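Long-range contacts in peptidase M16 inactive domain family protein (Pseudomonas fluorescens, PDB 3GWB), which is probably a non-catalytic member of the M16 metallopeptidase family, whose active relatives are zinc-dependent hydrolases: residues Lys144-Leu155 against Ile243-Leu254; His188-Ile199 against Ser218-Leu227. All coordinates share one frame; numbering follows the deposited sequence.

Contact 1: Lys144-Leu155 against Ile243-Leu254; sequences KQNPGKLASLEL and IEFPSSQTSLML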
loop_
_atom_site.group_PDB
_atom_site.type_symbol
_atom_site.label_atom_id
_atom_site.label_comp_id
_atom_site.label_asym_id
_atom_site.label_seq_id
_atom_site.Cartn_x
_atom_site.Cartn_y
_atom_site.Cartn_z
ATOM N N LYS A 144 -14.505 11.176 4.730
ATOM C CA LYS A 144 -14.997 12.314 5.499
ATOM C C LYS A 144 -14.485 12.356 6.935
ATOM O O LYS A 144 -14.794 13.281 7.685
ATOM C CB LYS A 144 -16.526 12.348 5.470
ATOM C CG LYS A 144 -17.201 11.001 5.635
ATOM C CD LYS A 144 -18.673 11.101 5.259
ATOM C CE LYS A 144 -19.379 9.765 5.409
ATOM N NZ LYS A 144 -20.784 9.816 4.912
ATOM N N GLN A 145 -13.698 11.354 7.310
ATOM C CA GLN A 145 -13.124 11.286 8.652
ATOM C C GLN A 145 -11.672 11.722 8.533
ATOM O O GLN A 145 -10.902 11.651 9.494
ATOM C CB GLN A 145 -13.186 9.854 9.186
ATOM C CG GLN A 145 -14.575 9.234 9.117
ATOM C CD GLN A 145 -14.613 7.807 9.635
ATOM O OE1 GLN A 145 -13.901 6.932 9.140
ATOM N NE2 GLN A 145 -15.452 7.565 10.637
ATOM N N ASN A 146 -11.317 12.178 7.333
ATOM C CA ASN A 146 -9.964 12.615 7.011
ATOM C C ASN A 146 -9.930 14.097 6.635
ATOM O O ASN A 146 -10.421 14.489 5.571
ATOM C CB ASN A 146 -9.435 11.781 5.841
ATOM C CG ASN A 146 -7.983 12.062 5.529
ATOM O OD1 ASN A 146 -7.556 13.216 5.471
ATOM N ND2 ASN A 146 -7.211 11.000 5.307
ATOM N N PRO A 147 -9.343 14.938 7.501
ATOM C CA PRO A 147 -9.244 16.383 7.258
ATOM C C PRO A 147 -8.500 16.732 5.963
ATOM O O PRO A 147 -8.973 17.538 5.159
ATOM C CB PRO A 147 -8.509 16.890 8.501
ATOM C CG PRO A 147 -8.938 15.917 9.565
ATOM C CD PRO A 147 -8.838 14.597 8.842
ATOM N N GLY A 148 -7.333 16.126 5.771
ATOM C CA GLY A 148 -6.549 16.386 4.577
ATOM C C GLY A 148 -7.303 16.110 3.285
ATOM O O GLY A 148 -7.224 16.897 2.341
ATOM N N LYS A 149 -8.031 14.997 3.234
ATOM C CA LYS A 149 -8.794 14.650 2.035
ATOM C C LYS A 149 -9.910 15.658 1.806
ATOM O O LYS A 149 -10.160 16.079 0.677
ATOM C CB LYS A 149 -9.414 13.253 2.151
ATOM C CG LYS A 149 -8.430 12.099 2.278
ATOM C CD LYS A 149 -9.050 10.826 1.696
ATOM C CE LYS A 149 -8.486 9.552 2.312
ATOM N NZ LYS A 149 -9.038 9.293 3.681
ATOM N N LEU A 150 -10.586 16.042 2.885
ATOM C CA LEU A 150 -11.682 16.999 2.784
ATOM C C LEU A 150 -11.191 18.359 2.302
ATOM O O LEU A 150 -11.880 19.044 1.546
ATOM C CB LEU A 150 -12.391 17.133 4.133
ATOM C CG LEU A 150 -13.128 15.870 4.593
ATOM C CD1 LEU A 150 -13.724 16.094 5.977
ATOM C CD2 LEU A 150 -14.228 15.522 3.591
ATOM N N ALA A 151 -9.997 18.747 2.737
ATOM C CA ALA A 151 -9.424 20.023 2.323
ATOM C C ALA A 151 -8.984 19.925 0.862
ATOM O O ALA A 151 -9.143 20.862 0.086
ATOM C CB ALA A 151 -8.234 20.375 3.206
ATOM N N SER A 152 -8.426 18.777 0.497
ATOM C CA SER A 152 -7.964 18.559 -0.868
ATOM C C SER A 152 -9.114 18.623 -1.877
ATOM O O SER A 152 -9.014 19.320 -2.887
ATOM C CB SER A 152 -7.260 17.207 -0.970
ATOM O OG SER A 152 -6.752 17.004 -2.276
ATOM N N LEU A 153 -10.198 17.897 -1.608
ATOM C CA LEU A 153 -11.352 17.894 -2.507
ATOM C C LEU A 153 -11.871 19.310 -2.729
ATOM O O LEU A 153 -12.153 19.705 -3.860
ATOM C CB LEU A 153 -12.481 17.022 -1.941
ATOM C CG LEU A 153 -12.195 15.524 -1.806
ATOM C CD1 LEU A 153 -13.449 14.813 -1.329
ATOM C CD2 LEU A 153 -11.745 14.956 -3.149
ATOM N N GLU A 154 -11.995 20.069 -1.640
ATOM C CA GLU A 154 -12.472 21.450 -1.707
ATOM C C GLU A 154 -11.474 22.341 -2.447
ATOM O O GLU A 154 -11.870 23.201 -3.232
ATOM C CB GLU A 154 -12.702 21.995 -0.292
ATOM C CG GLU A 154 -13.014 23.491 -0.202
ATOM C CD GLU A 154 -14.295 23.882 -0.921
ATOM O OE1 GLU A 154 -15.212 23.037 -1.014
ATOM O OE2 GLU A 154 -14.393 25.043 -1.377
ATOM N N LEU A 155 -10.184 22.134 -2.194
ATOM C CA LEU A 155 -9.150 22.933 -2.844
ATOM C C LEU A 155 -9.180 22.734 -4.357
ATOM O O LEU A 155 -9.052 23.692 -5.122
ATOM C CB LEU A 155 -7.767 22.569 -2.289
ATOM C CG LEU A 155 -6.568 23.337 -2.854
ATOM C CD1 LEU A 155 -6.803 24.831 -2.733
ATOM C CD2 LEU A 155 -5.304 22.937 -2.101
ATOM N N ILE A 243 -12.652 24.504 6.620
ATOM C CA ILE A 243 -13.603 23.429 6.849
ATOM C C ILE A 243 -13.518 23.063 8.319
ATOM O O ILE A 243 -12.499 22.548 8.777
ATOM C CB ILE A 243 -13.268 22.183 6.014
ATOM C CG1 ILE A 243 -13.211 22.551 4.530
ATOM C CG2 ILE A 243 -14.316 21.108 6.263
ATOM C CD1 ILE A 243 -12.805 21.408 3.631
ATOM N N GLU A 244 -14.587 23.344 9.059
ATOM C CA GLU A 244 -14.631 23.052 10.487
ATOM C C GLU A 244 -14.589 21.552 10.745
ATOM O O GLU A 244 -15.437 20.805 10.261
ATOM C CB GLU A 244 -15.900 23.642 11.100
ATOM C CG GLU A 244 -15.910 23.670 12.619
ATOM C CD GLU A 244 -14.755 24.473 13.195
ATOM O OE1 GLU A 244 -14.354 25.478 12.571
ATOM O OE2 GLU A 244 -14.260 24.111 14.281
ATOM N N PHE A 245 -13.591 21.121 11.508
ATOM C CA PHE A 245 -13.417 19.716 11.853
ATOM C C PHE A 245 -12.857 19.719 13.274
ATOM O O PHE A 245 -11.681 20.019 13.487
ATOM C CB PHE A 245 -12.424 19.057 10.891
ATOM C CG PHE A 245 -12.576 17.568 10.785
ATOM C CD1 PHE A 245 -13.608 17.014 10.035
ATOM C CD2 PHE A 245 -11.692 16.717 11.438
ATOM C CE1 PHE A 245 -13.756 15.631 9.934
ATOM C CE2 PHE A 245 -11.831 15.334 11.345
ATOM C CZ PHE A 245 -12.866 14.790 10.592
ATOM N N PRO A 246 -13.702 19.389 14.267
ATOM C CA PRO A 246 -13.348 19.347 15.688
ATOM C C PRO A 246 -12.155 18.481 16.084
ATOM O O PRO A 246 -11.862 18.348 17.272
ATOM C CB PRO A 246 -14.653 18.909 16.355
ATOM C CG PRO A 246 -15.303 18.082 15.305
ATOM C CD PRO A 246 -15.076 18.899 14.064
ATOM N N SER A 247 -11.465 17.902 15.099
ATOM C CA SER A 247 -10.277 17.073 15.368
ATOM C C SER A 247 -9.140 17.945 15.950
ATOM O O SER A 247 -9.279 19.159 16.007
ATOM C CB SER A 247 -9.846 16.353 14.098
ATOM O OG SER A 247 -9.361 17.285 13.163
ATOM N N SER A 248 -8.017 17.324 16.346
ATOM C CA SER A 248 -6.908 17.989 17.059
ATOM C C SER A 248 -5.741 18.661 16.350
ATOM O O SER A 248 -4.951 19.451 16.974
ATOM C CB SER A 248 -6.320 17.024 18.056
ATOM O OG SER A 248 -4.995 17.416 18.381
ATOM N N GLN A 249 -5.536 18.331 15.083
ATOM C CA GLN A 249 -4.426 18.945 14.350
ATOM C C GLN A 249 -5.101 19.756 13.263
ATOM O O GLN A 249 -6.299 19.628 13.070
ATOM C CB GLN A 249 -3.534 17.870 13.767
ATOM C CG GLN A 249 -2.777 17.085 14.847
ATOM C CD GLN A 249 -1.378 17.553 14.958
ATOM O OE1 GLN A 249 -0.793 17.636 16.044
ATOM N NE2 GLN A 249 -0.809 17.866 13.816
ATOM N N THR A 250 -4.374 20.618 12.578
ATOM C CA THR A 250 -5.003 21.351 11.496
ATOM C C THR A 250 -4.271 21.113 10.194
ATOM O O THR A 250 -3.047 21.183 10.135
ATOM C CB THR A 250 -5.076 22.888 11.743
ATOM O OG1 THR A 250 -3.782 23.386 12.100
ATOM C CG2 THR A 250 -6.080 23.228 12.825
ATOM N N SER A 251 -5.036 20.807 9.156
ATOM C CA SER A 251 -4.478 20.552 7.841
ATOM C C SER A 251 -4.473 21.840 7.035
ATOM O O SER A 251 -5.503 22.505 6.917
ATOM C CB SER A 251 -5.306 19.490 7.119
ATOM O OG SER A 251 -5.076 19.535 5.723
ATOM N N LEU A 252 -3.310 22.185 6.489
ATOM C CA LEU A 252 -3.141 23.399 5.700
ATOM C C LEU A 252 -2.747 23.061 4.266
ATOM O O LEU A 252 -1.811 22.298 4.034
ATOM C CB LEU A 252 -2.044 24.276 6.311
ATOM C CG LEU A 252 -2.212 24.821 7.728
ATOM C CD1 LEU A 252 -0.887 25.424 8.184
ATOM C CD2 LEU A 252 -3.327 25.861 7.756
HETATM N N MSE A 253 -3.454 23.643 3.306
HETATM C CA MSE A 253 -3.152 23.407 1.903
HETATM C C MSE A 253 -3.209 24.718 1.134
HETATM O O MSE A 253 -4.175 25.473 1.246
HETATM C CB MSE A 253 -4.151 22.420 1.301
HETATM C CG MSE A 253 -4.204 21.083 2.006
HETATM SE SE MSE A 253 -5.172 19.919 1.042
HETATM C CE MSE A 253 -4.056 19.588 -0.282
ATOM N N LEU A 254 -2.159 24.990 0.370
ATOM C CA LEU A 254 -2.086 26.201 -0.436
ATOM C C LEU A 254 -1.842 25.740 -1.857
ATOM O O LEU A 254 -1.134 24.760 -2.078
ATOM C CB LEU A 254 -0.934 27.102 0.013
ATOM C CG LEU A 254 -0.919 27.585 1.464
ATOM C CD1 LEU A 254 -0.457 26.456 2.373
ATOM C CD2 LEU A 254 0.025 28.774 1.593
#
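Phe245 meets Pro147 and Leu150 where helix 147-160 begins, and apolar packing of this kind carries most of the contact. The proline ring and the phenylalanine side chain cross at about a right angle. Pro147 CG comes within 3.4 Å of Phe245 CD2, and Leu150 CD1 lies 4.0 Å from Phe245 CE1. Phe245 CG is anti to the backbone N (chi1 -157°), which turns the ring toward the helix start. The carbonyl O of Lys144 sits at the ring edge, 3.4 Å from Phe245 CE1.

One turn on, Ile243 puts its CD1 methyl 3.3 Å from Leu150 O and against Glu154 CB. Met253, a selenomethionine, packs further along the helix. The bend at chi3 (73°) brings its CE near Leu155 CD2 and Ser152 CB. The selenium lies 3.8 Å from Ala151 CB and passes close to the backbone of Ser152, while Leu155 CD2 packs on Met253 CB at 3.6 Å. Ser251 OG approaches Gly148 CA at 3.7 Å.

No hydrogen bond joins the two segments; the polar side-chain bonds cap the helix start or reach beyond them. Asn146 is the N-cap: its OD1 accepts from Lys149 N at 2.9 Å, with the donor above the carbonyl plane. Gln145 NE2 bonds to Ser247 OG of the second subunit, and Phe245 packs on Pro246 of that subunit.

Helix 147-160 lies on one side of the mixed sheet containing strands 239-244 and 249-257; the axis of segment 147-155 runs 27° from that of 249-254. This is helix-on-sheet layering, as in M16 alpha+beta domains, with the subunit interface at the helix start.

Contact 2: His188-Ile199 against Ser218-Leu227; sequences HAKAYAAGNVVI and SAALPKGPAL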
loop_
_atom_site.group_PDB
_atom_site.type_symbol
_atom_site.label_atom_id
_atom_site.label_comp_id
_atom_site.label_asym_id
_atom_site.label_seq_id
_atom_site.Cartn_x
_atom_site.Cartn_y
_atom_site.Cartn_z
ATOM N N HIS A 188 -15.416 2.048 -22.119
ATOM C CA HIS A 188 -14.276 1.224 -22.522
ATOM C C HIS A 188 -14.056 1.228 -24.037
ATOM O O HIS A 188 -12.925 1.350 -24.506
ATOM C CB HIS A 188 -14.478 -0.212 -22.026
ATOM C CG HIS A 188 -13.322 -1.121 -22.306
ATOM N ND1 HIS A 188 -13.247 -1.902 -23.440
ATOM C CD2 HIS A 188 -12.175 -1.337 -21.625
ATOM C CE1 HIS A 188 -12.099 -2.558 -23.446
ATOM N NE2 HIS A 188 -11.430 -2.231 -22.355
ATOM N N ALA A 189 -15.140 1.104 -24.800
ATOM C CA ALA A 189 -15.047 1.081 -26.261
ATOM C C ALA A 189 -14.516 2.408 -26.806
ATOM O O ALA A 189 -13.869 2.458 -27.859
ATOM C CB ALA A 189 -16.419 0.780 -26.860
ATOM N N LYS A 190 -14.790 3.477 -26.073
ATOM C CA LYS A 190 -14.365 4.816 -26.455
ATOM C C LYS A 190 -12.980 5.216 -25.939
ATOM O O LYS A 190 -12.133 5.686 -26.700
ATOM C CB LYS A 190 -15.391 5.833 -25.943
ATOM C CG LYS A 190 -14.978 7.289 -26.106
ATOM C CD LYS A 190 -16.119 8.251 -25.741
ATOM C CE LYS A 190 -16.425 8.254 -24.254
ATOM N NZ LYS A 190 -15.260 8.765 -23.472
ATOM N N ALA A 191 -12.759 5.026 -24.641
ATOM C CA ALA A 191 -11.505 5.428 -24.006
ATOM C C ALA A 191 -10.359 4.431 -24.092
ATOM O O ALA A 191 -9.191 4.811 -23.995
ATOM C CB ALA A 191 -11.774 5.795 -22.542
ATOM N N TYR A 192 -10.673 3.154 -24.259
ATOM C CA TYR A 192 -9.610 2.168 -24.358
ATOM C C TYR A 192 -9.327 1.768 -25.801
ATOM O O TYR A 192 -8.666 0.763 -26.069
ATOM C CB TYR A 192 -9.938 0.948 -23.493
ATOM C CG TYR A 192 -9.708 1.214 -22.012
ATOM C CD1 TYR A 192 -10.552 2.070 -21.300
ATOM C CD2 TYR A 192 -8.618 0.662 -21.344
ATOM C CE1 TYR A 192 -10.313 2.372 -19.965
ATOM C CE2 TYR A 192 -8.368 0.958 -19.999
ATOM C CZ TYR A 192 -9.221 1.815 -19.322
ATOM O OH TYR A 192 -8.972 2.123 -18.006
ATOM N N ALA A 193 -9.823 2.572 -26.737
ATOM C CA ALA A 193 -9.602 2.320 -28.159
ATOM C C ALA A 193 -8.098 2.406 -28.447
ATOM O O ALA A 193 -7.377 3.201 -27.839
ATOM C CB ALA A 193 -10.377 3.341 -29.005
ATOM N N ALA A 194 -7.629 1.577 -29.369
ATOM C CA ALA A 194 -6.218 1.534 -29.730
ATOM C C ALA A 194 -5.636 2.893 -30.119
ATOM O O ALA A 194 -4.489 3.200 -29.798
ATOM C CB ALA A 194 -6.015 0.536 -30.856
ATOM N N GLY A 195 -6.419 3.709 -30.815
ATOM C CA GLY A 195 -5.923 5.016 -31.210
ATOM C C GLY A 195 -5.749 5.965 -30.036
ATOM O O GLY A 195 -5.155 7.033 -30.181
ATOM N N ASN A 196 -6.250 5.567 -28.868
ATOM C CA ASN A 196 -6.186 6.394 -27.660
ATOM C C ASN A 196 -5.165 5.892 -26.637
ATOM O O ASN A 196 -5.186 6.307 -25.476
ATOM C CB ASN A 196 -7.579 6.433 -27.008
ATOM C CG ASN A 196 -7.747 7.586 -26.041
ATOM O OD1 ASN A 196 -7.455 8.731 -26.376
ATOM N ND2 ASN A 196 -8.241 7.290 -24.837
ATOM N N VAL A 197 -4.271 5.007 -27.061
ATOM C CA VAL A 197 -3.290 4.458 -26.133
ATOM C C VAL A 197 -1.828 4.642 -26.530
ATOM O O VAL A 197 -1.491 4.770 -27.712
ATOM C CB VAL A 197 -3.529 2.942 -25.922
ATOM C CG1 VAL A 197 -3.028 2.168 -27.145
ATOM C CG2 VAL A 197 -2.826 2.465 -24.634
ATOM N N VAL A 198 -0.968 4.664 -25.520
ATOM C CA VAL A 198 0.472 4.756 -25.717
ATOM C C VAL A 198 1.014 3.421 -25.226
ATOM O O VAL A 198 0.688 2.997 -24.125
ATOM C CB VAL A 198 1.117 5.869 -24.866
ATOM C CG1 VAL A 198 2.644 5.775 -24.966
ATOM C CG2 VAL A 198 0.645 7.235 -25.354
ATOM N N ILE A 199 1.834 2.764 -26.036
ATOM C CA ILE A 199 2.399 1.467 -25.672
ATOM C C ILE A 199 3.887 1.618 -25.385
ATOM O O ILE A 199 4.666 1.901 -26.288
ATOM C CB ILE A 199 2.199 0.447 -26.817
ATOM C CG1 ILE A 199 0.706 0.234 -27.058
ATOM C CG2 ILE A 199 2.873 -0.873 -26.484
ATOM C CD1 ILE A 199 0.413 -0.528 -28.331
ATOM N N SER A 218 -2.092 -3.954 -29.432
ATOM C CA SER A 218 -2.862 -2.964 -30.167
ATOM C C SER A 218 -4.064 -3.590 -30.870
ATOM O O SER A 218 -5.152 -3.026 -30.843
ATOM C CB SER A 218 -1.965 -2.261 -31.189
ATOM O OG SER A 218 -2.675 -1.243 -31.868
ATOM N N ALA A 219 -3.879 -4.762 -31.474
ATOM C CA ALA A 219 -4.969 -5.429 -32.199
ATOM C C ALA A 219 -6.093 -5.967 -31.316
ATOM O O ALA A 219 -7.228 -6.126 -31.782
ATOM C CB ALA A 219 -4.414 -6.568 -33.057
ATOM N N ALA A 220 -5.768 -6.250 -30.057
ATOM C CA ALA A 220 -6.725 -6.788 -29.093
ATOM C C ALA A 220 -7.617 -5.710 -28.478
ATOM O O ALA A 220 -8.667 -6.018 -27.925
ATOM C CB ALA A 220 -5.980 -7.542 -27.978
ATOM N N LEU A 221 -7.200 -4.452 -28.583
ATOM C CA LEU A 221 -7.972 -3.338 -28.030
ATOM C C LEU A 221 -9.126 -2.962 -28.942
ATOM O O LEU A 221 -9.137 -3.309 -30.120
ATOM C CB LEU A 221 -7.082 -2.096 -27.854
ATOM C CG LEU A 221 -5.923 -2.167 -26.851
ATOM C CD1 LEU A 221 -5.082 -0.889 -26.905
ATOM C CD2 LEU A 221 -6.486 -2.373 -25.468
ATOM N N PRO A 222 -10.131 -2.264 -28.402
ATOM C CA PRO A 222 -11.249 -1.871 -29.262
ATOM C C PRO A 222 -10.661 -0.905 -30.299
ATOM O O PRO A 222 -9.685 -0.204 -30.008
ATOM C CB PRO A 222 -12.194 -1.156 -28.295
ATOM C CG PRO A 222 -11.877 -1.793 -26.956
ATOM C CD PRO A 222 -10.385 -1.918 -26.991
ATOM N N LYS A 223 -11.228 -0.876 -31.502
ATOM C CA LYS A 223 -10.745 0.021 -32.548
ATOM C C LYS A 223 -11.395 1.384 -32.369
ATOM O O LYS A 223 -12.586 1.470 -32.067
ATOM C CB LYS A 223 -11.100 -0.519 -33.934
ATOM C CG LYS A 223 -10.021 -1.370 -34.588
ATOM C CD LYS A 223 -9.805 -2.670 -33.880
ATOM C CE LYS A 223 -8.681 -3.447 -34.553
ATOM N NZ LYS A 223 -8.349 -4.667 -33.786
ATOM N N GLY A 224 -10.621 2.447 -32.559
ATOM C CA GLY A 224 -11.177 3.783 -32.403
ATOM C C GLY A 224 -10.104 4.856 -32.358
ATOM O O GLY A 224 -8.938 4.555 -32.133
ATOM N N PRO A 225 -10.471 6.128 -32.544
ATOM C CA PRO A 225 -9.481 7.203 -32.520
ATOM C C PRO A 225 -9.157 7.710 -31.117
ATOM O O PRO A 225 -9.773 7.300 -30.131
ATOM C CB PRO A 225 -10.143 8.274 -33.372
ATOM C CG PRO A 225 -11.576 8.146 -32.947
ATOM C CD PRO A 225 -11.796 6.644 -32.936
ATOM N N ALA A 226 -8.179 8.604 -31.046
ATOM C CA ALA A 226 -7.780 9.206 -29.789
ATOM C C ALA A 226 -8.861 10.215 -29.425
ATOM O O ALA A 226 -9.490 10.799 -30.311
ATOM C CB ALA A 226 -6.457 9.913 -29.954
ATOM N N LEU A 227 -9.082 10.409 -28.130
ATOM C CA LEU A 227 -10.078 11.366 -27.678
ATOM C C LEU A 227 -9.448 12.748 -27.756
ATOM O O LEU A 227 -8.225 12.874 -27.739
ATOM C CB LEU A 227 -10.504 11.053 -26.241
ATOM C CG LEU A 227 -11.181 9.689 -26.057
ATOM C CD1 LEU A 227 -11.583 9.516 -24.603
ATOM C CD2 LEU A 227 -12.394 9.582 -26.976
HETATM O O HOH W 1 -14.505 1.190 -30.154
HETATM O O HOH W 2 -12.186 6.717 -29.175
HETATM O O HOH W 3 -5.777 11.291 -26.162
#
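The backbones of Ala193-Asn196 and Pro222-Ala226 run close together, joined by Ala194 N to Pro222 O (2.8 Å), nearly along the C=O axis, and by a weak bond from Gly195 N to Gly224 O. Two waters add bridges: one donates to Ala189 O and Lys223 O, the other to Lys190 O and Pro225 O.

Asn196 is the main polar side chain. With CG anti to the backbone N (chi1 -161°), OD1 accepts from Leu227 N at 2.9 Å, the donor standing above the carbonyl plane. ND2 donates to Ala191 O at 2.8 Å and also to Ala43 O. Both ends of the amide are therefore held, which fixes its rotation.

Carbon contacts complete the packing. Pro222 CG meets His188 CE1 at 3.6 Å, the side chains crossing at about a right angle. Leu227 lies beside the Asn196 amide, and its CD2 lies across Lys190 CG at 3.6 Å. Leu221 CD1 touches Val197 CG1 at 3.7 Å.

The contact joins the turn between helix 181-191 and strand 197-203 to the loop leaving helix 207-220. Strand 35-42 lies beside it, with Phe42 against Val197 and Leu221. His188 NE2 bonds to Val119 O at the end of helix 105-120.

In the fold
Both segments of contact 2 fall between the two segments of contact 1 in the sequence. Helix 147-160 of contact 1 is followed by helix 181-191 of contact 2, and helix 207-220 of contact 2 by strand 239-244 of contact 1. The centres are 38 Å apart, with the chain's centre between them, and the nearest atoms are about 20 Å apart. They use different sheets: contact 2 lies by the six-strand sheet with strand 197-203, contact 1 on the five-strand sheet with strands 239-244 and 249-257. Contact 1 thus brings a helix from before contact 2 onto the later sheet, linking both parts of the chain. Only contact 1 touches the second subunit.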